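Local coordinates for protein diguanylate cyclase DosC (Escherichia coli, PDB 4ZVA) that makes the second messenger cyclic di-GMP from GTP and senses oxygen, probably through the heme of the globin domain modelled in this structure, at residues P116-S121 against Q130-S135; R19-E24 against A125-Q130. All coordinates share one frame; numbering follows the deposited sequence.

Contact 1: P116-S121 against Q130-S135; sequences PVIFSS and QVYHFS
I118 meets V131, Y132 and S135 where two consecutive helices of this sensor globin, 100-119 and 125-147, come together beside the short connection that joins them. Earlier in the first segment, V117 turns to another neighbour and packs on H29 and Y32 of helix 16-43. I118 then makes the whole contact through one methyl. With CG1 beside the backbone N (chi1 -64°) and CD1 fully extended beyond it (chi2 -179°), the side chain reaches straight at the second helix. Its CD1 lies 3.8 Å from CA of Y132, so it touches the helix backbone itself, and 4.0 Å from CG1 of V131. Toward Y132 it sits at the ring edge, near the ring plane. The ring also meets Y115 of the same chain edge-to-face, and Y132 of the second subunit with the planes at about 80°. One residue on, F119 turns to the dimer interface and packs on L129 of the second subunit. S121 turns back on the chain, its OG giving a 2.6 Å hydrogen bond to O of I118, which also accepts from N of S121. Across the contact S135 is likewise folded back on its own helix. Its OG faces CD1 of I118 yet donates to O of V131 at 2.8 Å, while N of S135 reaches that oxygen from the opposite face of its plane.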
ATOM      1  N   PRO A 116     -12.384   7.132  -1.647  1.00 28.44           N
ATOM      2  CA  PRO A 116     -13.599   7.957  -1.720  1.00 32.75           C
ATOM      3  C   PRO A 116     -14.856   7.147  -2.041  1.00 34.56           C
ATOM      4  O   PRO A 116     -15.954   7.527  -1.637  1.00 34.47           O
ATOM      5  CB  PRO A 116     -13.287   8.941  -2.852  1.00 33.84           C
ATOM      6  CG  PRO A 116     -11.808   8.983  -2.924  1.00 34.18           C
ATOM      7  CD  PRO A 116     -11.368   7.594  -2.609  1.00 31.20           C
ATOM      8  N   VAL A 117     -14.686   6.045  -2.765  1.00 33.46           N
ATOM      9  CA  VAL A 117     -15.795   5.149  -3.079  1.00 33.00           C
ATOM     10  C   VAL A 117     -16.333   4.494  -1.807  1.00 35.59           C
ATOM     11  O   VAL A 117     -17.545   4.411  -1.600  1.00 32.62           O
ATOM     12  CB  VAL A 117     -15.361   4.063  -4.084  1.00 33.73           C
ATOM     13  CG1 VAL A 117     -16.386   2.942  -4.145  1.00 35.16           C
ATOM     14  CG2 VAL A 117     -15.161   4.676  -5.457  1.00 37.29           C
ATOM     15  N   ILE A 118     -15.425   4.039  -0.949  1.00 31.95           N
ATOM     16  CA  ILE A 118     -15.811   3.431   0.320  1.00 26.12           C
ATOM     17  C   ILE A 118     -16.355   4.489   1.278  1.00 33.29           C
ATOM     18  O   ILE A 118     -17.330   4.253   1.996  1.00 31.10           O
ATOM     19  CB  ILE A 118     -14.619   2.693   0.972  1.00 30.89           C
ATOM     20  CG1 ILE A 118     -14.178   1.528   0.081  1.00 29.16           C
ATOM     21  CG2 ILE A 118     -14.985   2.185   2.358  1.00 27.22           C
ATOM     22  CD1 ILE A 118     -13.018   0.724   0.638  1.00 28.36           C
ATOM     23  N   PHE A 119     -15.732   5.661   1.268  1.00 29.88           N
ATOM     24  CA  PHE A 119     -16.155   6.754   2.129  1.00 38.13           C
ATOM     25  C   PHE A 119     -17.576   7.208   1.785  1.00 35.06           C
ATOM     26  O   PHE A 119     -18.338   7.603   2.670  1.00 33.51           O
ATOM     27  CB  PHE A 119     -15.182   7.929   2.016  1.00 32.45           C
ATOM     28  CG  PHE A 119     -15.427   9.020   3.019  1.00 38.40           C
ATOM     29  CD1 PHE A 119     -14.869   8.951   4.285  1.00 41.79           C
ATOM     30  CD2 PHE A 119     -16.217  10.112   2.697  1.00 37.87           C
ATOM     31  CE1 PHE A 119     -15.093   9.953   5.211  1.00 45.72           C
ATOM     32  CE2 PHE A 119     -16.445  11.117   3.621  1.00 38.55           C
ATOM     33  CZ  PHE A 119     -15.882  11.037   4.878  1.00 39.36           C
ATOM     34  N   SER A 120     -17.928   7.130   0.503  1.00 34.43           N
ATOM     35  CA  SER A 120     -19.226   7.600   0.020  1.00 33.94           C
ATOM     36  C   SER A 120     -20.335   6.572   0.204  1.00 39.18           C
ATOM     37  O   SER A 120     -21.497   6.852  -0.089  1.00 36.75           O
ATOM     38  CB  SER A 120     -19.141   7.975  -1.464  1.00 35.72           C
ATOM     39  OG  SER A 120     -18.189   8.999  -1.686  1.00 47.32           O
ATOM     40  N   SER A 121     -19.983   5.378   0.673  1.00 34.79           N
ATOM     41  CA  SER A 121     -20.986   4.342   0.895  1.00 35.42           C
ATOM     42  C   SER A 121     -21.868   4.710   2.080  1.00 37.28           C
ATOM     43  O   SER A 121     -21.548   5.627   2.839  1.00 35.54           O
ATOM     44  CB  SER A 121     -20.327   2.982   1.122  1.00 36.50           C
ATOM     45  OG  SER A 121     -19.585   2.971   2.326  1.00 32.98           O
ATOM     46  N   GLN A 130     -13.092  -0.964   8.514  1.00 29.41           N
ATOM     47  CA  GLN A 130     -12.745  -2.370   8.373  1.00 31.24           C
ATOM     48  C   GLN A 130     -12.763  -2.828   6.917  1.00 31.20           C
ATOM     49  O   GLN A 130     -11.945  -3.655   6.510  1.00 28.83           O
ATOM     50  CB  GLN A 130     -13.691  -3.224   9.214  1.00 36.34           C
ATOM     51  CG  GLN A 130     -13.513  -2.998  10.705  1.00 38.40           C
ATOM     52  CD  GLN A 130     -14.316  -3.966  11.543  1.00 41.18           C
ATOM     53  OE1 GLN A 130     -15.544  -3.904  11.577  1.00 46.99           O
ATOM     54  NE2 GLN A 130     -13.624  -4.870  12.228  1.00 48.65           N
ATOM     55  N   VAL A 131     -13.692  -2.292   6.132  1.00 30.50           N
ATOM     56  CA  VAL A 131     -13.758  -2.619   4.715  1.00 26.23           C
ATOM     57  C   VAL A 131     -12.541  -2.055   3.991  1.00 26.76           C
ATOM     58  O   VAL A 131     -11.932  -2.724   3.157  1.00 30.19           O
ATOM     59  CB  VAL A 131     -15.052  -2.082   4.064  1.00 26.68           C
ATOM     60  CG1 VAL A 131     -14.960  -2.150   2.552  1.00 29.41           C
ATOM     61  CG2 VAL A 131     -16.252  -2.867   4.563  1.00 30.40           C
ATOM     62  N   TYR A 132     -12.191  -0.817   4.320  1.00 25.70           N
ATOM     63  CA  TYR A 132     -11.035  -0.163   3.727  1.00 27.47           C
ATOM     64  C   TYR A 132      -9.745  -0.892   4.112  1.00 27.95           C
ATOM     65  O   TYR A 132      -8.855  -1.067   3.283  1.00 30.66           O
ATOM     66  CB  TYR A 132     -10.986   1.302   4.162  1.00 30.81           C
ATOM     67  CG  TYR A 132      -9.794   2.082   3.665  1.00 32.50           C
ATOM     68  CD1 TYR A 132      -9.594   2.298   2.309  1.00 29.06           C
ATOM     69  CD2 TYR A 132      -8.882   2.629   4.558  1.00 29.73           C
ATOM     70  CE1 TYR A 132      -8.506   3.024   1.853  1.00 31.86           C
ATOM     71  CE2 TYR A 132      -7.797   3.355   4.115  1.00 30.61           C
ATOM     72  CZ  TYR A 132      -7.611   3.550   2.765  1.00 34.42           C
ATOM     73  OH  TYR A 132      -6.526   4.275   2.330  1.00 35.77           O
ATOM     74  N   HIS A 133      -9.662  -1.327   5.366  1.00 30.26           N
ATOM     75  CA  HIS A 133      -8.498  -2.076   5.843  1.00 35.45           C
ATOM     76  C   HIS A 133      -8.318  -3.395   5.098  1.00 35.89           C
ATOM     77  O   HIS A 133      -7.237  -3.679   4.582  1.00 33.05           O
ATOM     78  CB  HIS A 133      -8.616  -2.346   7.343  1.00 33.57           C
ATOM     79  CG  HIS A 133      -7.595  -3.310   7.866  1.00 35.24           C
ATOM     80  ND1 HIS A 133      -7.930  -4.547   8.370  1.00 36.46           N
ATOM     81  CD2 HIS A 133      -6.246  -3.221   7.948  1.00 33.68           C
ATOM     82  CE1 HIS A 133      -6.831  -5.177   8.751  1.00 41.84           C
ATOM     83  NE2 HIS A 133      -5.797  -4.394   8.505  1.00 36.45           N
ATOM     84  N   PHE A 134      -9.379  -4.194   5.046  1.00 36.77           N
ATOM     85  CA  PHE A 134      -9.349  -5.457   4.314  1.00 32.15           C
ATOM     86  C   PHE A 134      -8.954  -5.238   2.861  1.00 33.76           C
ATOM     87  O   PHE A 134      -8.161  -5.997   2.302  1.00 33.28           O
ATOM     88  CB  PHE A 134     -10.709  -6.160   4.386  1.00 33.26           C
ATOM     89  CG  PHE A 134     -10.777  -7.425   3.577  1.00 37.82           C
ATOM     90  CD1 PHE A 134     -10.246  -8.606   4.072  1.00 35.19           C
ATOM     91  CD2 PHE A 134     -11.372  -7.437   2.326  1.00 35.14           C
ATOM     92  CE1 PHE A 134     -10.303  -9.772   3.334  1.00 36.68           C
ATOM     93  CE2 PHE A 134     -11.432  -8.601   1.582  1.00 37.70           C
ATOM     94  CZ  PHE A 134     -10.897  -9.771   2.087  1.00 35.68           C
ATOM     95  N   SER A 135      -9.502  -4.186   2.260  1.00 31.44           N
ATOM     96  CA  SER A 135      -9.231  -3.861   0.866  1.00 33.18           C
ATOM     97  C   SER A 135      -7.771  -3.472   0.653  1.00 36.88           C
ATOM     98  O   SER A 135      -7.140  -3.925  -0.297  1.00 32.90           O
ATOM     99  CB  SER A 135     -10.145  -2.730   0.393  1.00 32.63           C
ATOM    100  OG  SER A 135     -11.511  -3.117   0.452  1.00 33.53           O
TER

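Contact 2: R19-E24 against A125-Q130; sequences RAKAAE and AAEKLQ
K21 and E127 face each other at the surface of the globin fold, bridging helix 16-43 and the first turns of helix 125-147. The two backbones stand well apart, with 8.4 Å between CA of K21 and CA of E127, so the long side chains span the gap. From CB, which points at the other helix, the lysine chain leaves with CG beside the backbone N and runs extended as far as CE. K21 also packs on V131 and on Y123 of the loop before the second helix. CD is the first atom to come near the carboxylate, 4.0 Å from OE1 of E127. CE comes closer and lies against both oxygens, 3.5 Å from OE1 and 3.6 Å from OE2 of E127, an aliphatic carbon resting on a flat polar group. At the last bond the chain bends (chi4 62°), which carries NZ to the OE2 side. There NZ and OE2 of E127 form a salt bridge, a long one at 3.7 Å, and a water bridges the same two atoms. OE1 of E127 has its own partner, accepting from N of S124, just ahead of the helix, and this bond probably helps to hold the carboxylate in place for the lysine. The bridging water accepts from NZ of K21 at 2.7 Å and donates to OE2 of E127 at 2.9 Å.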
ATOM      1  N   ARG A  19     -16.030  -8.544   4.813  1.00 27.23           N
ATOM      2  CA  ARG A  19     -15.613  -9.009   3.497  1.00 30.51           C
ATOM      3  C   ARG A  19     -16.767  -8.908   2.493  1.00 26.75           C
ATOM      4  O   ARG A  19     -16.551  -8.686   1.306  1.00 27.22           O
ATOM      5  CB  ARG A  19     -15.096 -10.446   3.567  1.00 35.41           C
ATOM      6  CG  ARG A  19     -13.762 -10.579   4.293  1.00 34.74           C
ATOM      7  CD  ARG A  19     -13.216 -11.995   4.229  1.00 40.50           C
ATOM      8  NE  ARG A  19     -13.995 -12.932   5.032  1.00 44.60           N
ATOM      9  CZ  ARG A  19     -14.846 -13.815   4.522  1.00 42.10           C
ATOM     10  NH1 ARG A  19     -15.022 -13.884   3.211  1.00 40.51           N
ATOM     11  NH2 ARG A  19     -15.514 -14.633   5.323  1.00 42.59           N
ATOM     12  N   ALA A  20     -17.989  -9.063   2.985  1.00 30.41           N
ATOM     13  CA  ALA A  20     -19.169  -9.004   2.124  1.00 29.17           C
ATOM     14  C   ALA A  20     -19.357  -7.607   1.553  1.00 30.70           C
ATOM     15  O   ALA A  20     -19.680  -7.447   0.377  1.00 30.53           O
ATOM     16  CB  ALA A  20     -20.401  -9.428   2.890  1.00 27.24           C
ATOM     17  N   LYS A  21     -19.135  -6.597   2.388  1.00 28.07           N
ATOM     18  CA  LYS A  21     -19.291  -5.216   1.959  1.00 30.68           C
ATOM     19  C   LYS A  21     -18.128  -4.800   1.072  1.00 30.03           C
ATOM     20  O   LYS A  21     -18.291  -3.979   0.170  1.00 31.53           O
ATOM     21  CB  LYS A  21     -19.406  -4.288   3.169  1.00 31.18           C
ATOM     22  CG  LYS A  21     -20.694  -4.475   3.954  1.00 30.47           C
ATOM     23  CD  LYS A  21     -20.799  -3.493   5.108  1.00 31.06           C
ATOM     24  CE  LYS A  21     -22.114  -3.663   5.848  1.00 38.51           C
ATOM     25  NZ  LYS A  21     -22.232  -5.015   6.460  1.00 36.67           N
ATOM     26  N   ALA A  22     -16.958  -5.384   1.321  1.00 31.11           N
ATOM     27  CA  ALA A  22     -15.802  -5.175   0.459  1.00 28.94           C
ATOM     28  C   ALA A  22     -16.077  -5.716  -0.944  1.00 27.28           C
ATOM     29  O   ALA A  22     -15.734  -5.084  -1.946  1.00 30.14           O
ATOM     30  CB  ALA A  22     -14.563  -5.833   1.056  1.00 29.01           C
ATOM     31  N   ALA A  23     -16.680  -6.897  -1.011  1.00 28.90           N
ATOM     32  CA  ALA A  23     -17.062  -7.476  -2.293  1.00 27.48           C
ATOM     33  C   ALA A  23     -18.136  -6.630  -2.970  1.00 26.29           C
ATOM     34  O   ALA A  23     -18.118  -6.453  -4.184  1.00 28.39           O
ATOM     35  CB  ALA A  23     -17.548  -8.908  -2.113  1.00 31.54           C
ATOM     36  N   GLU A  24     -19.064  -6.107  -2.175  1.00 28.35           N
ATOM     37  CA  GLU A  24     -20.148  -5.285  -2.706  1.00 33.62           C
ATOM     38  C   GLU A  24     -19.589  -4.029  -3.362  1.00 30.09           C
ATOM     39  O   GLU A  24     -19.968  -3.679  -4.478  1.00 30.19           O
ATOM     40  CB  GLU A  24     -21.138  -4.917  -1.594  1.00 30.16           C
ATOM     41  CG  GLU A  24     -22.476  -4.359  -2.083  1.00 31.90           C
ATOM     42  CD  GLU A  24     -22.440  -2.871  -2.386  1.00 42.54           C
ATOM     43  OE1 GLU A  24     -21.534  -2.174  -1.881  1.00 47.35           O
ATOM     44  OE2 GLU A  24     -23.326  -2.398  -3.129  1.00 44.11           O
ATOM     45  N   ALA A 125     -19.255   4.219   9.918  1.00 39.80           N
ATOM     46  CA  ALA A 125     -17.843   4.582   9.925  1.00 34.25           C
ATOM     47  C   ALA A 125     -16.976   3.400  10.348  1.00 32.93           C
ATOM     48  O   ALA A 125     -15.906   3.177   9.786  1.00 37.00           O
ATOM     49  CB  ALA A 125     -17.606   5.769  10.842  1.00 39.11           C
ATOM     50  N   ALA A 126     -17.457   2.633  11.322  1.00 36.02           N
ATOM     51  CA  ALA A 126     -16.739   1.449  11.787  1.00 37.46           C
ATOM     52  C   ALA A 126     -16.631   0.413  10.674  1.00 34.23           C
ATOM     53  O   ALA A 126     -15.601  -0.238  10.516  1.00 32.21           O
ATOM     54  CB  ALA A 126     -17.424   0.852  13.007  1.00 34.94           C
ATOM     55  N   GLU A 127     -17.703   0.261   9.904  1.00 33.92           N
ATOM     56  CA  GLU A 127     -17.702  -0.668   8.781  1.00 34.35           C
ATOM     57  C   GLU A 127     -16.767  -0.189   7.675  1.00 29.54           C
ATOM     58  O   GLU A 127     -16.014  -0.981   7.106  1.00 30.05           O
ATOM     59  CB  GLU A 127     -19.122  -0.852   8.236  1.00 34.48           C
ATOM     60  CG  GLU A 127     -20.018  -1.640   9.175  1.00 33.28           C
ATOM     61  CD  GLU A 127     -21.468  -1.662   8.735  1.00 40.16           C
ATOM     62  OE1 GLU A 127     -21.862  -0.813   7.905  1.00 34.36           O
ATOM     63  OE2 GLU A 127     -22.215  -2.532   9.226  1.00 41.42           O
ATOM     64  N   LYS A 128     -16.813   1.107   7.383  1.00 27.21           N
ATOM     65  CA  LYS A 128     -15.950   1.696   6.363  1.00 29.52           C
ATOM     66  C   LYS A 128     -14.475   1.462   6.675  1.00 26.85           C
ATOM     67  O   LYS A 128     -13.691   1.138   5.789  1.00 28.66           O
ATOM     68  CB  LYS A 128     -16.221   3.194   6.231  1.00 29.72           C
ATOM     69  CG  LYS A 128     -17.583   3.542   5.642  1.00 32.24           C
ATOM     70  CD  LYS A 128     -17.797   5.046   5.631  1.00 33.34           C
ATOM     71  CE  LYS A 128     -19.135   5.416   5.006  1.00 34.13           C
ATOM     72  NZ  LYS A 128     -19.391   6.880   5.087  1.00 37.48           N
ATOM     73  N   LEU A 129     -14.109   1.627   7.941  1.00 30.53           N
ATOM     74  CA  LEU A 129     -12.730   1.427   8.381  1.00 31.24           C
ATOM     75  C   LEU A 129     -12.261  -0.002   8.129  1.00 27.32           C
ATOM     76  O   LEU A 129     -11.171  -0.229   7.605  1.00 30.42           O
ATOM     77  CB  LEU A 129     -12.591   1.758   9.867  1.00 26.98           C
ATOM     78  CG  LEU A 129     -11.225   1.469  10.497  1.00 34.11           C
ATOM     79  CD1 LEU A 129     -10.143   2.338   9.873  1.00 32.37           C
ATOM     80  CD2 LEU A 129     -11.271   1.651  12.010  1.00 27.71           C
ATOM     81  N   GLN A 130     -13.092  -0.964   8.514  1.00 29.41           N
ATOM     82  CA  GLN A 130     -12.745  -2.370   8.373  1.00 31.24           C
ATOM     83  C   GLN A 130     -12.763  -2.828   6.917  1.00 31.20           C
ATOM     84  O   GLN A 130     -11.945  -3.655   6.510  1.00 28.83           O
ATOM     85  CB  GLN A 130     -13.691  -3.224   9.214  1.00 36.34           C
ATOM     86  CG  GLN A 130     -13.513  -2.998  10.705  1.00 38.40           C
ATOM     87  CD  GLN A 130     -14.316  -3.966  11.543  1.00 41.18           C
ATOM     88  OE1 GLN A 130     -15.544  -3.904  11.577  1.00 46.99           O
ATOM     89  NE2 GLN A 130     -13.624  -4.870  12.228  1.00 48.65           N
TER
HETATM   90  O   HOH W   1     -20.996  -5.134   8.811  1.00 43.07           O

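Overall arrangement
From the N terminus, the chain first passes R19-E24 on helix 16-43, then runs through the heme-binding part of the globin to P116-S121, on the last part of helix 100-119 and into the connection after it. A short connection leads into helix 125-147, whose opening turns carry A125-Q130 and then Q130-S135. Contact 1 closes that short connection, whereas contact 2 closes a loop of about a hundred residues, and because their segments alternate the two cross. They share Q130, and their centres lie about 6 Å apart. Together they tie helices 16-43 and 100-119 to helix 125-147, one at the surface and one buried, and both reach the second subunit.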